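Local coordinates for protein aminoacyltransferase FemA (Staphylococcus aureus, PDB 1LRZ) that adds the second and third glycines of the pentaglycine interpeptide bridge of staphylococcal peptidoglycan, using glycyl-tRNA as donor, at residues Ala54-Thr59 / Arg74-Asp79; Phe70-Gly75 / His106-Leu111; Leu240-Phe245 / Gly308-Ile313; Glu247-Leu252 / Gln295-Gly300. All coordinates share one frame; numbering follows the deposited sequence.

Overall arrangement
The four contacts form two pairs, on opposite sides of the centre of the chain. Contacts 1 and 2 adjoin, with centres about 7 Å apart. They share Arg-74 and Gly-75, and strand 67-78 gives one edge to the hairpin of contact 1 and the other to the beta-alpha-beta unit of contact 2. Thr-59 O and Tyr-71 N probably bond between them. Contacts 3 and 4 also touch, with centres about 13 Å apart. Contact 3 pairs the strands from which a long helical arm leaves and returns, and contact 4 lies on that arm. Centres of contacts 1 and 3 are about 41 Å apart, those of contacts 1 and 4 about 52 Å.

Contact 1 of 4, residues Ala54-Thr59 / Arg74-Asp79; sequences AACLLT and RGPVID
Cys-56 packs against Pro-76 in the hairpin of strands 52-63 and 67-78, beside the break in strand 67-78. Its CB sits 3.6 Å from Pro-76 CB. With the sulfur trans to the main-chain nitrogen (chi1 -164°), SG lies along the Gly-75 to Pro-76 junction. It is 3.6 Å from Pro-76 CA and 3.8 Å from Gly-75 C. The peptide bond at this junction is cis. Gly-75 has no side chain, so the sulfur can come close to its backbone.

One residue pair further on, Ala-55 and Val-77 form an antiparallel hydrogen-bonded pair. Val-77 N donates to Ala-55 O at 2.8 Å, and Ala-55 N donates to Val-77 O at 2.9 Å. Pro-76 CB also presses on Ala-55 O at 3.3 Å. Beyond the pair, Ala-54 CB rests on Ile-78 CG1 at 3.7 Å.

Ala-55 and Val-77 point to the sheet face covered by helix 8-16. Pro-76 and Ile-78 meet helix 83-98 on the other face. No side chain adds a hydrogen bond across the contact. The polar atoms bonded across it are the N and O of Ala-55 and Val-77, which satisfy each other in a buried place; the rest is mainly apolar packing.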
loop_
_atom_site.group_PDB
_atom_site.type_symbol
_atom_site.label_atom_id
_atom_site.label_comp_id
_atom_site.label_asym_id
_atom_site.label_seq_id
_atom_site.Cartn_x
_atom_site.Cartn_y
_atom_site.Cartn_z
ATOM N N ALA A 54 17.262 5.906 17.921
ATOM C CA ALA A 54 16.982 4.554 17.420
ATOM C C ALA A 54 15.814 4.005 18.206
ATOM O O ALA A 54 15.675 4.287 19.397
ATOM C CB ALA A 54 18.193 3.645 17.593
ATOM N N ALA A 55 14.972 3.219 17.548
ATOM C CA ALA A 55 13.811 2.655 18.224
ATOM C C ALA A 55 13.339 1.365 17.572
ATOM O O ALA A 55 13.619 1.099 16.401
ATOM C CB ALA A 55 12.661 3.674 18.217
ATOM N N CYS A 56 12.609 0.563 18.336
ATOM C CA CYS A 56 12.059 -0.658 17.793
ATOM C C CYS A 56 10.960 -1.195 18.667
ATOM O O CYS A 56 11.085 -1.261 19.901
ATOM C CB CYS A 56 13.126 -1.736 17.625
ATOM S SG CYS A 56 12.593 -3.094 16.534
ATOM N N LEU A 57 9.862 -1.543 18.015
ATOM C CA LEU A 57 8.744 -2.140 18.701
ATOM C C LEU A 57 9.027 -3.638 18.571
ATOM O O LEU A 57 9.297 -4.137 17.476
ATOM C CB LEU A 57 7.436 -1.756 18.012
ATOM C CG LEU A 57 6.147 -2.381 18.539
ATOM C CD1 LEU A 57 4.962 -1.597 17.983
ATOM C CD2 LEU A 57 6.053 -3.840 18.117
ATOM N N LEU A 58 9.006 -4.340 19.693
ATOM C CA LEU A 58 9.264 -5.776 19.709
ATOM C C LEU A 58 8.061 -6.479 20.299
ATOM O O LEU A 58 7.401 -5.938 21.190
ATOM C CB LEU A 58 10.467 -6.098 20.604
ATOM C CG LEU A 58 11.821 -5.403 20.400
ATOM C CD1 LEU A 58 12.711 -5.690 21.617
ATOM C CD2 LEU A 58 12.468 -5.897 19.123
ATOM N N THR A 59 7.761 -7.668 19.789
ATOM C CA THR A 59 6.675 -8.463 20.337
ATOM C C THR A 59 7.298 -9.799 20.721
ATOM O O THR A 59 8.248 -10.263 20.089
ATOM C CB THR A 59 5.518 -8.697 19.333
ATOM O OG1 THR A 59 6.050 -9.123 18.072
ATOM C CG2 THR A 59 4.680 -7.421 19.174
ATOM N N ARG A 74 9.553 -5.530 11.531
ATOM C CA ARG A 74 10.044 -4.642 10.466
ATOM C C ARG A 74 10.950 -3.522 10.968
ATOM O O ARG A 74 11.291 -2.598 10.219
ATOM C CB ARG A 74 8.870 -4.026 9.688
ATOM C CG ARG A 74 8.373 -4.868 8.522
ATOM C CD ARG A 74 9.519 -5.195 7.605
ATOM N NE ARG A 74 9.125 -5.696 6.292
ATOM C CZ ARG A 74 9.998 -6.191 5.425
ATOM N NH1 ARG A 74 9.602 -6.627 4.236
ATOM N NH2 ARG A 74 11.276 -6.268 5.773
ATOM N N GLY A 75 11.330 -3.598 12.238
ATOM C CA GLY A 75 12.209 -2.591 12.804
ATOM C C GLY A 75 13.597 -3.188 12.897
ATOM O O GLY A 75 13.801 -4.305 12.438
ATOM N N PRO A 76 14.564 -2.501 13.518
ATOM C CA PRO A 76 14.449 -1.180 14.143
ATOM C C PRO A 76 14.511 0.006 13.184
ATOM O O PRO A 76 14.898 -0.127 12.024
ATOM C CB PRO A 76 15.627 -1.162 15.108
ATOM C CG PRO A 76 16.663 -1.930 14.360
ATOM C CD PRO A 76 15.884 -3.099 13.795
ATOM N N VAL A 77 14.117 1.165 13.693
ATOM C CA VAL A 77 14.177 2.403 12.927
ATOM C C VAL A 77 15.445 3.045 13.486
ATOM O O VAL A 77 15.539 3.311 14.686
ATOM C CB VAL A 77 12.952 3.283 13.205
ATOM C CG1 VAL A 77 13.011 4.540 12.352
ATOM C CG2 VAL A 77 11.669 2.481 12.902
ATOM N N ILE A 78 16.427 3.260 12.619
ATOM C CA ILE A 78 17.704 3.805 13.043
ATOM C C ILE A 78 18.443 4.295 11.797
ATOM O O ILE A 78 18.109 3.897 10.674
ATOM C CB ILE A 78 18.506 2.677 13.755
ATOM C CG1 ILE A 78 19.854 3.180 14.275
ATOM C CG2 ILE A 78 18.728 1.525 12.793
ATOM C CD1 ILE A 78 20.576 2.128 15.108
ATOM N N ASP A 79 19.430 5.164 11.984
ATOM C CA ASP A 79 20.211 5.659 10.847
ATOM C C ASP A 79 21.163 4.543 10.428
ATOM O O ASP A 79 22.192 4.307 11.079
ATOM C CB ASP A 79 20.981 6.927 11.250
ATOM C CG ASP A 79 22.048 7.324 10.232
ATOM O OD1 ASP A 79 21.937 6.925 9.052
ATOM O OD2 ASP A 79 22.989 8.055 10.618
#

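Contact 2 of 4, residues Phe70-Gly75 / His106-Leu111; sequences FYSNRG and HIDPYL
Asp-108 is gripped by Tyr-71 and by the backbone of Arg-74, one at each carboxylate oxygen. Tyr-71 OH donates to Asp-108 OD1 at 2.5 Å, a very short hydrogen bond. The backbone N of Arg-74 donates to Asp-108 OD2 at 2.7 Å, on its syn side but 31° out of the carboxylate plane. The Tyr-71 ring and the carboxylate are steeply inclined to each other, with planes 58° apart.

Residues Ser-72 to Gly-75 form a type I' turn. Its Ser-72 hydroxyl joins both segments: OG accepts from Asp-108 N at 3.2 Å and donates to Gly-75 O at 3.1 Å. Ser-72 chi1 (69°) tucks OG between its own N and C, facing the Asp-108 amide. The Arg-74 chain bends at chi2 and brings NH2 3.2 Å from Asp-108 O, which it meets from above the carbonyl plane. A water bonds to Pro-109 O at 2.6 Å and weakly to the same NH2.

Tyr-71 CD1 lies over one face of the His-106 imidazole, 3.6 Å from ND1. That ring bonds Tyr-69 through ND1 and Asp-396 through NE2. Before the turn, strands 67-78 and 102-107 run parallel, with His-106 N donating to Phe-70 O. Helix 83-98 connects them as a beta-alpha-beta crossover, strand 52-63 flanks strand 67-78, and helix 130-137 packs on Ile-107 and Pro-109.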
loop_
_atom_site.group_PDB
_atom_site.type_symbol
_atom_site.label_atom_id
_atom_site.label_comp_id
_atom_site.label_asym_id
_atom_site.label_seq_id
_atom_site.Cartn_x
_atom_site.Cartn_y
_atom_site.Cartn_z
ATOM N N PHE A 70 11.204 -13.614 20.156
ATOM C CA PHE A 70 11.160 -12.158 19.987
ATOM C C PHE A 70 11.219 -11.798 18.492
ATOM O O PHE A 70 12.043 -12.339 17.743
ATOM C CB PHE A 70 12.324 -11.484 20.733
ATOM C CG PHE A 70 11.996 -11.102 22.158
ATOM C CD1 PHE A 70 12.009 -12.056 23.173
ATOM C CD2 PHE A 70 11.680 -9.780 22.485
ATOM C CE1 PHE A 70 11.710 -11.698 24.501
ATOM C CE2 PHE A 70 11.380 -9.413 23.799
ATOM C CZ PHE A 70 11.398 -10.374 24.813
ATOM N N TYR A 71 10.341 -10.881 18.077
ATOM C CA TYR A 71 10.239 -10.429 16.683
ATOM C C TYR A 71 10.342 -8.889 16.611
ATOM O O TYR A 71 9.673 -8.187 17.380
ATOM C CB TYR A 71 8.899 -10.921 16.101
ATOM C CG TYR A 71 8.596 -10.431 14.696
ATOM C CD1 TYR A 71 9.520 -10.599 13.663
ATOM C CD2 TYR A 71 7.387 -9.787 14.404
ATOM C CE1 TYR A 71 9.256 -10.129 12.375
ATOM C CE2 TYR A 71 7.112 -9.314 13.121
ATOM C CZ TYR A 71 8.050 -9.485 12.114
ATOM O OH TYR A 71 7.801 -8.988 10.858
ATOM N N SER A 72 11.174 -8.365 15.702
ATOM C CA SER A 72 11.362 -6.911 15.584
ATOM C C SER A 72 10.315 -6.131 14.779
ATOM O O SER A 72 10.437 -4.915 14.616
ATOM C CB SER A 72 12.752 -6.597 15.017
ATOM O OG SER A 72 12.845 -6.983 13.655
ATOM N N ASN A 73 9.311 -6.820 14.248
ATOM C CA ASN A 73 8.244 -6.149 13.511
ATOM C C ASN A 73 8.682 -5.124 12.452
ATOM O O ASN A 73 8.218 -3.983 12.468
ATOM C CB ASN A 73 7.301 -5.452 14.505
ATOM C CG ASN A 73 6.642 -6.430 15.476
ATOM O OD1 ASN A 73 7.274 -6.909 16.428
ATOM N ND2 ASN A 73 5.373 -6.737 15.238
ATOM N N ARG A 74 9.553 -5.530 11.531
ATOM C CA ARG A 74 10.044 -4.642 10.466
ATOM C C ARG A 74 10.950 -3.522 10.968
ATOM O O ARG A 74 11.291 -2.598 10.219
ATOM C CB ARG A 74 8.870 -4.026 9.688
ATOM C CG ARG A 74 8.373 -4.868 8.522
ATOM C CD ARG A 74 9.519 -5.195 7.605
ATOM N NE ARG A 74 9.125 -5.696 6.292
ATOM C CZ ARG A 74 9.998 -6.191 5.425
ATOM N NH1 ARG A 74 9.602 -6.627 4.236
ATOM N NH2 ARG A 74 11.276 -6.268 5.773
ATOM N N GLY A 75 11.330 -3.598 12.238
ATOM C CA GLY A 75 12.209 -2.591 12.804
ATOM C C GLY A 75 13.597 -3.188 12.897
ATOM O O GLY A 75 13.801 -4.305 12.438
ATOM N N HIS A 106 14.277 -12.729 16.092
ATOM C CA HIS A 106 14.021 -12.638 14.663
ATOM C C HIS A 106 13.877 -11.170 14.223
ATOM O O HIS A 106 13.002 -10.454 14.717
ATOM C CB HIS A 106 12.731 -13.422 14.363
ATOM C CG HIS A 106 12.252 -13.316 12.951
ATOM N ND1 HIS A 106 10.977 -13.692 12.576
ATOM C CD2 HIS A 106 12.860 -12.872 11.826
ATOM C CE1 HIS A 106 10.824 -13.481 11.279
ATOM N NE2 HIS A 106 11.953 -12.983 10.802
ATOM N N ILE A 107 14.746 -10.720 13.320
ATOM C CA ILE A 107 14.669 -9.347 12.817
ATOM C C ILE A 107 14.460 -9.318 11.293
ATOM O O ILE A 107 14.980 -10.168 10.562
ATOM C CB ILE A 107 15.943 -8.530 13.141
ATOM C CG1 ILE A 107 17.156 -9.172 12.463
ATOM C CG2 ILE A 107 16.154 -8.458 14.668
ATOM C CD1 ILE A 107 18.404 -8.295 12.456
ATOM N N ASP A 108 13.682 -8.345 10.827
ATOM C CA ASP A 108 13.419 -8.173 9.401
ATOM C C ASP A 108 13.374 -6.666 9.121
ATOM O O ASP A 108 12.325 -6.089 8.827
ATOM C CB ASP A 108 12.110 -8.896 8.987
ATOM C CG ASP A 108 10.881 -8.444 9.771
ATOM O OD1 ASP A 108 9.768 -8.847 9.383
ATOM O OD2 ASP A 108 10.999 -7.702 10.762
ATOM N N PRO A 109 14.543 -6.006 9.225
ATOM C CA PRO A 109 14.679 -4.564 9.004
ATOM C C PRO A 109 14.187 -4.084 7.647
ATOM O O PRO A 109 14.391 -4.735 6.618
ATOM C CB PRO A 109 16.176 -4.315 9.218
ATOM C CG PRO A 109 16.789 -5.582 8.781
ATOM C CD PRO A 109 15.866 -6.642 9.352
ATOM N N TYR A 110 13.519 -2.939 7.683
ATOM C CA TYR A 110 12.960 -2.274 6.506
ATOM C C TYR A 110 14.168 -1.545 5.917
ATOM O O TYR A 110 14.272 -0.320 5.983
ATOM C CB TYR A 110 11.893 -1.278 6.976
ATOM C CG TYR A 110 10.921 -0.805 5.909
ATOM C CD1 TYR A 110 10.077 0.278 6.157
ATOM C CD2 TYR A 110 10.825 -1.448 4.670
ATOM C CE1 TYR A 110 9.154 0.713 5.216
ATOM C CE2 TYR A 110 9.899 -1.010 3.702
ATOM C CZ TYR A 110 9.066 0.068 3.991
ATOM O OH TYR A 110 8.128 0.493 3.085
ATOM N N LEU A 111 15.083 -2.330 5.353
ATOM C CA LEU A 111 16.344 -1.834 4.809
ATOM C C LEU A 111 16.563 -2.305 3.374
ATOM O O LEU A 111 16.709 -3.500 3.135
ATOM C CB LEU A 111 17.491 -2.363 5.691
ATOM C CG LEU A 111 18.933 -1.989 5.343
ATOM C CD1 LEU A 111 19.083 -0.485 5.441
ATOM C CD2 LEU A 111 19.907 -2.689 6.303
HETATM O O HOH W 1 14.118 -7.142 5.555
#

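Contact 3 of 4, residues Leu240-Phe245 / Gly308-Ile313; sequences LAYINF and GNELPI
Strand 240-244 pairs antiparallel with strand 310-313 in the nine-stranded mixed sheet, consistent with the acetyltransferase-like folds of the FemABX family. Ile-243 and Leu-311 form the hydrogen-bonded pair. Leu-311 N reaches Ile-243 O at 2.9 Å, and Ile-243 N reaches Leu-311 O at 3.0 Å. Ile-313 N bonds to Ala-241 O almost straight. Just past the strand ends, Phe-245 N bonds to Asn-309 O at 2.8 Å.

Side chains close both faces. Leu-311 CB is 3.6 Å from CE1 of Phe-245, whose ring also has Ile-243 CG2 over one face. Ala-241 CB touches Ile-313 CG1 on the same side. On the other face, Leu-240 CD1 meets Pro-312 CB at 3.7 Å as the two side chains run alongside each other.

A second shell packs around these groups. Helix 201-207 covers Leu-240 and Pro-312, while Phe-336 and Phe-339 touch the Ile-243 side. Asn-244 is the N-cap of helix 245-272, so the strand passes directly into the helical arm. Gly-308, with positive phi, is the first residue to leave the returning helix. Glu-310 runs extended, CG trans to its N (chi1 -174°), and Arg-194 of the neighbouring strand holds its carboxylate in a salt bridge. This leaves Glu-310 OE2 over one face of the Tyr-242 ring, 3.5 Å from CD1.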
loop_
_atom_site.group_PDB
_atom_site.type_symbol
_atom_site.label_atom_id
_atom_site.label_comp_id
_atom_site.label_asym_id
_atom_site.label_seq_id
_atom_site.Cartn_x
_atom_site.Cartn_y
_atom_site.Cartn_z
ATOM N N LEU A 240 -13.414 3.236 -1.276
ATOM C CA LEU A 240 -14.312 2.388 -2.050
ATOM C C LEU A 240 -14.723 3.164 -3.305
ATOM O O LEU A 240 -15.229 4.289 -3.210
ATOM C CB LEU A 240 -15.585 2.040 -1.255
ATOM C CG LEU A 240 -16.717 1.484 -2.154
ATOM C CD1 LEU A 240 -16.380 0.048 -2.563
ATOM C CD2 LEU A 240 -18.076 1.535 -1.448
ATOM N N ALA A 241 -14.482 2.580 -4.475
ATOM C CA ALA A 241 -14.885 3.202 -5.729
ATOM C C ALA A 241 -16.284 2.642 -5.926
ATOM O O ALA A 241 -16.511 1.438 -5.711
ATOM C CB ALA A 241 -13.967 2.757 -6.872
ATOM N N TYR A 242 -17.217 3.490 -6.338
ATOM C CA TYR A 242 -18.591 3.042 -6.503
ATOM C C TYR A 242 -19.386 3.955 -7.428
ATOM O O TYR A 242 -18.934 5.033 -7.815
ATOM C CB TYR A 242 -19.271 3.033 -5.140
ATOM C CG TYR A 242 -19.478 4.435 -4.616
ATOM C CD1 TYR A 242 -20.669 5.124 -4.865
ATOM C CD2 TYR A 242 -18.451 5.107 -3.944
ATOM C CE1 TYR A 242 -20.837 6.448 -4.462
ATOM C CE2 TYR A 242 -18.605 6.436 -3.538
ATOM C CZ TYR A 242 -19.802 7.099 -3.801
ATOM O OH TYR A 242 -19.964 8.409 -3.408
ATOM N N ILE A 243 -20.586 3.511 -7.768
ATOM C CA ILE A 243 -21.467 4.298 -8.604
ATOM C C ILE A 243 -22.776 4.464 -7.849
ATOM O O ILE A 243 -23.326 3.485 -7.347
ATOM C CB ILE A 243 -21.788 3.591 -9.930
ATOM C CG1 ILE A 243 -20.511 3.414 -10.760
ATOM C CG2 ILE A 243 -22.840 4.397 -10.697
ATOM C CD1 ILE A 243 -20.724 2.625 -12.049
ATOM N N ASN A 244 -23.240 5.706 -7.755
ATOM C CA ASN A 244 -24.518 6.037 -7.132
ATOM C C ASN A 244 -25.377 6.237 -8.379
ATOM O O ASN A 244 -25.213 7.226 -9.092
ATOM C CB ASN A 244 -24.408 7.350 -6.346
ATOM C CG ASN A 244 -25.731 7.785 -5.745
ATOM O OD1 ASN A 244 -25.787 8.219 -4.589
ATOM N ND2 ASN A 244 -26.802 7.676 -6.524
ATOM N N PHE A 245 -26.276 5.302 -8.659
ATOM C CA PHE A 245 -27.055 5.425 -9.878
ATOM C C PHE A 245 -27.960 6.639 -10.017
ATOM O O PHE A 245 -28.026 7.215 -11.098
ATOM C CB PHE A 245 -27.795 4.117 -10.149
ATOM C CG PHE A 245 -26.871 3.001 -10.568
ATOM C CD1 PHE A 245 -26.653 1.907 -9.741
ATOM C CD2 PHE A 245 -26.156 3.090 -11.764
ATOM C CE1 PHE A 245 -25.731 0.918 -10.086
ATOM C CE2 PHE A 245 -25.230 2.108 -12.118
ATOM C CZ PHE A 245 -25.017 1.017 -11.272
ATOM N N GLY A 308 -29.282 -2.239 -6.847
ATOM C CA GLY A 308 -29.629 -1.221 -5.872
ATOM C C GLY A 308 -29.012 0.092 -6.319
ATOM O O GLY A 308 -28.335 0.127 -7.343
ATOM N N ASN A 309 -29.205 1.169 -5.567
ATOM C CA ASN A 309 -28.662 2.445 -6.006
ATOM C C ASN A 309 -27.144 2.615 -5.903
ATOM O O ASN A 309 -26.581 3.468 -6.590
ATOM C CB ASN A 309 -29.350 3.606 -5.294
ATOM C CG ASN A 309 -29.032 4.935 -5.940
ATOM O OD1 ASN A 309 -28.484 5.836 -5.305
ATOM N ND2 ASN A 309 -29.364 5.062 -7.217
ATOM N N GLU A 310 -26.483 1.841 -5.044
ATOM C CA GLU A 310 -25.027 1.946 -4.950
ATOM C C GLU A 310 -24.344 0.668 -5.394
ATOM O O GLU A 310 -24.560 -0.397 -4.818
ATOM C CB GLU A 310 -24.527 2.269 -3.535
ATOM C CG GLU A 310 -22.997 2.500 -3.558
ATOM C CD GLU A 310 -22.360 2.756 -2.198
ATOM O OE1 GLU A 310 -22.159 1.793 -1.421
ATOM O OE2 GLU A 310 -22.045 3.928 -1.916
ATOM N N LEU A 311 -23.518 0.782 -6.426
ATOM C CA LEU A 311 -22.786 -0.369 -6.923
ATOM C C LEU A 311 -21.313 -0.224 -6.553
ATOM O O LEU A 311 -20.601 0.626 -7.101
ATOM C CB LEU A 311 -22.913 -0.493 -8.443
ATOM C CG LEU A 311 -22.195 -1.732 -8.995
ATOM C CD1 LEU A 311 -22.862 -2.982 -8.439
ATOM C CD2 LEU A 311 -22.224 -1.742 -10.518
ATOM N N PRO A 312 -20.844 -1.028 -5.588
ATOM C CA PRO A 312 -19.436 -0.958 -5.185
ATOM C C PRO A 312 -18.665 -1.699 -6.263
ATOM O O PRO A 312 -19.075 -2.792 -6.658
ATOM C CB PRO A 312 -19.422 -1.685 -3.845
ATOM C CG PRO A 312 -20.493 -2.725 -4.021
ATOM C CD PRO A 312 -21.600 -1.961 -4.729
ATOM N N ILE A 313 -17.570 -1.122 -6.756
ATOM C CA ILE A 313 -16.820 -1.793 -7.816
ATOM C C ILE A 313 -15.345 -2.100 -7.539
ATOM O O ILE A 313 -14.745 -2.932 -8.222
ATOM C CB ILE A 313 -16.940 -1.007 -9.124
ATOM C CG1 ILE A 313 -16.410 0.413 -8.937
ATOM C CG2 ILE A 313 -18.417 -0.963 -9.552
ATOM C CD1 ILE A 313 -16.259 1.170 -10.248
#

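Contact 4 of 4, residues Glu247-Leu252 / Gln295-Gly300; sequences EYIKEL and QKIEEG
Ile-249 and Ile-297 lie where the backbones come nearest, as the helical segments 247-252 and 295-300 run nearly antiparallel, with axes 9.8 Å apart at closest and directions 163° apart. The side chains between them are mostly apolar. Leu-252 does much of the packing. Its CB touches Ile-297 CG1 at 3.7 Å, its CD1 touches Lys-296 CB at 3.8 Å, and CD2 meets the Lys-296 CD methylene, also at 3.8 Å. The Lys-296 chain is extended, and its aliphatic part crosses Leu-252 at about a right angle. Ile-249 and Ile-297 meet through their CG2 methyls at a looser 4.4 Å.

Gly-300 brings bare backbone to the interface. Ile-249 CD1 lies 4.1 Å from Gly-300 C, and Gly-300 CA sits at the edge of the Tyr-248 ring. Tyr-248 chi1 (177°) carries the ring toward the other helix. Leu-252 CD1, one turn further on, lies over one face of it.

No direct hydrogen bond crosses between the segments. A water joins them instead, accepting from Tyr-248 OH at 2.7 Å and donating to Lys-296 O at 2.8 Å and Glu-299 OE2. Glu-247 makes a salt bridge with Lys-192. The arrangement is that of a two-helix antiparallel coiled coil, the arm formed by helices 245-272 and 277-307. It resembles the tRNA-binding arm of seryl-tRNA synthetases, though binding of tRNA by this arm is only inferred.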
loop_
_atom_site.group_PDB
_atom_site.type_symbol
_atom_site.label_atom_id
_atom_site.label_comp_id
_atom_site.label_asym_id
_atom_site.label_seq_id
_atom_site.Cartn_x
_atom_site.Cartn_y
_atom_site.Cartn_z
ATOM N N GLU A 247 -27.467 9.622 -8.915
ATOM C CA GLU A 247 -26.619 10.750 -9.280
ATOM C C GLU A 247 -26.030 10.560 -10.675
ATOM O O GLU A 247 -25.911 11.512 -11.447
ATOM C CB GLU A 247 -25.504 10.921 -8.242
ATOM C CG GLU A 247 -26.035 11.058 -6.807
ATOM C CD GLU A 247 -24.948 11.386 -5.798
ATOM O OE1 GLU A 247 -23.886 10.724 -5.823
ATOM O OE2 GLU A 247 -25.159 12.301 -4.972
ATOM N N TYR A 248 -25.668 9.323 -10.996
ATOM C CA TYR A 248 -25.096 9.000 -12.301
ATOM C C TYR A 248 -26.119 9.295 -13.406
ATOM O O TYR A 248 -25.836 10.018 -14.368
ATOM C CB TYR A 248 -24.705 7.522 -12.313
ATOM C CG TYR A 248 -24.165 6.995 -13.622
ATOM C CD1 TYR A 248 -23.070 7.590 -14.246
ATOM C CD2 TYR A 248 -24.699 5.842 -14.190
ATOM C CE1 TYR A 248 -22.519 7.035 -15.405
ATOM C CE2 TYR A 248 -24.161 5.284 -15.333
ATOM C CZ TYR A 248 -23.072 5.877 -15.937
ATOM O OH TYR A 248 -22.530 5.287 -17.058
ATOM N N ILE A 249 -27.314 8.737 -13.249
ATOM C CA ILE A 249 -28.379 8.935 -14.218
ATOM C C ILE A 249 -28.746 10.415 -14.324
ATOM O O ILE A 249 -29.046 10.899 -15.414
ATOM C CB ILE A 249 -29.623 8.095 -13.842
ATOM C CG1 ILE A 249 -29.249 6.608 -13.850
ATOM C CG2 ILE A 249 -30.759 8.366 -14.822
ATOM C CD1 ILE A 249 -30.313 5.679 -13.257
ATOM N N LYS A 250 -28.707 11.138 -13.205
ATOM C CA LYS A 250 -29.024 12.565 -13.235
ATOM C C LYS A 250 -28.023 13.301 -14.111
ATOM O O LYS A 250 -28.409 14.114 -14.956
ATOM C CB LYS A 250 -28.998 13.172 -11.828
ATOM C CG LYS A 250 -29.107 14.699 -11.838
ATOM C CD LYS A 250 -29.070 15.299 -10.434
ATOM C CE LYS A 250 -29.394 16.795 -10.473
ATOM N NZ LYS A 250 -29.411 17.421 -9.119
ATOM N N GLU A 251 -26.735 13.026 -13.896
ATOM C CA GLU A 251 -25.668 13.648 -14.678
ATOM C C GLU A 251 -25.847 13.351 -16.169
ATOM O O GLU A 251 -25.687 14.233 -17.007
ATOM C CB GLU A 251 -24.300 13.125 -14.224
ATOM C CG GLU A 251 -23.765 13.745 -12.931
ATOM C CD GLU A 251 -22.679 12.894 -12.259
ATOM O OE1 GLU A 251 -21.820 12.327 -12.978
ATOM O OE2 GLU A 251 -22.680 12.804 -11.007
ATOM N N LEU A 252 -26.167 12.106 -16.495
ATOM C CA LEU A 252 -26.354 11.729 -17.893
ATOM C C LEU A 252 -27.513 12.495 -18.523
ATOM O O LEU A 252 -27.446 12.897 -19.688
ATOM C CB LEU A 252 -26.592 10.223 -18.025
ATOM C CG LEU A 252 -25.361 9.336 -17.805
ATOM C CD1 LEU A 252 -25.779 7.878 -17.708
ATOM C CD2 LEU A 252 -24.366 9.540 -18.946
ATOM N N GLN A 295 -27.962 4.715 -24.292
ATOM C CA GLN A 295 -27.583 3.378 -23.865
ATOM C C GLN A 295 -26.956 3.420 -22.481
ATOM O O GLN A 295 -27.133 2.494 -21.696
ATOM C CB GLN A 295 -26.611 2.733 -24.859
ATOM C CG GLN A 295 -27.284 2.289 -26.149
ATOM C CD GLN A 295 -26.332 1.612 -27.122
ATOM O OE1 GLN A 295 -25.689 0.606 -26.790
ATOM N NE2 GLN A 295 -26.242 2.157 -28.338
ATOM N N LYS A 296 -26.225 4.488 -22.171
ATOM C CA LYS A 296 -25.621 4.579 -20.842
ATOM C C LYS A 296 -26.724 4.693 -19.793
ATOM O O LYS A 296 -26.656 4.066 -18.734
ATOM C CB LYS A 296 -24.700 5.795 -20.733
ATOM C CG LYS A 296 -23.292 5.596 -21.263
ATOM C CD LYS A 296 -22.483 6.843 -20.934
ATOM C CE LYS A 296 -21.137 6.869 -21.613
ATOM N NZ LYS A 296 -20.553 8.238 -21.507
ATOM N N ILE A 297 -27.739 5.501 -20.092
ATOM C CA ILE A 297 -28.857 5.681 -19.175
ATOM C C ILE A 297 -29.577 4.349 -18.973
ATOM O O ILE A 297 -29.840 3.944 -17.836
ATOM C CB ILE A 297 -29.842 6.761 -19.703
ATOM C CG1 ILE A 297 -29.158 8.138 -19.650
ATOM C CG2 ILE A 297 -31.115 6.767 -18.872
ATOM C CD1 ILE A 297 -29.979 9.283 -20.221
ATOM N N GLU A 298 -29.868 3.652 -20.068
ATOM C CA GLU A 298 -30.544 2.361 -19.979
ATOM C C GLU A 298 -29.713 1.377 -19.157
ATOM O O GLU A 298 -30.263 0.639 -18.346
ATOM C CB GLU A 298 -30.791 1.781 -21.372
ATOM C CG GLU A 298 -31.506 2.739 -22.305
ATOM C CD GLU A 298 -31.861 2.110 -23.645
ATOM O OE1 GLU A 298 -31.006 1.394 -24.222
ATOM O OE2 GLU A 298 -32.995 2.347 -24.123
ATOM N N GLU A 299 -28.396 1.354 -19.359
ATOM C CA GLU A 299 -27.554 0.436 -18.584
ATOM C C GLU A 299 -27.607 0.808 -17.102
ATOM O O GLU A 299 -27.671 -0.062 -16.240
ATOM C CB GLU A 299 -26.089 0.468 -19.041
ATOM C CG GLU A 299 -25.209 -0.523 -18.246
ATOM C CD GLU A 299 -23.700 -0.359 -18.485
ATOM O OE1 GLU A 299 -22.932 -1.263 -18.073
ATOM O OE2 GLU A 299 -23.280 0.667 -19.068
ATOM N N GLY A 300 -27.577 2.106 -16.815
ATOM C CA GLY A 300 -27.629 2.551 -15.434
ATOM C C GLY A 300 -28.909 2.110 -14.743
ATOM O O GLY A 300 -28.889 1.619 -13.605
HETATM O O HOH W 2 -24.156 3.271 -17.876
#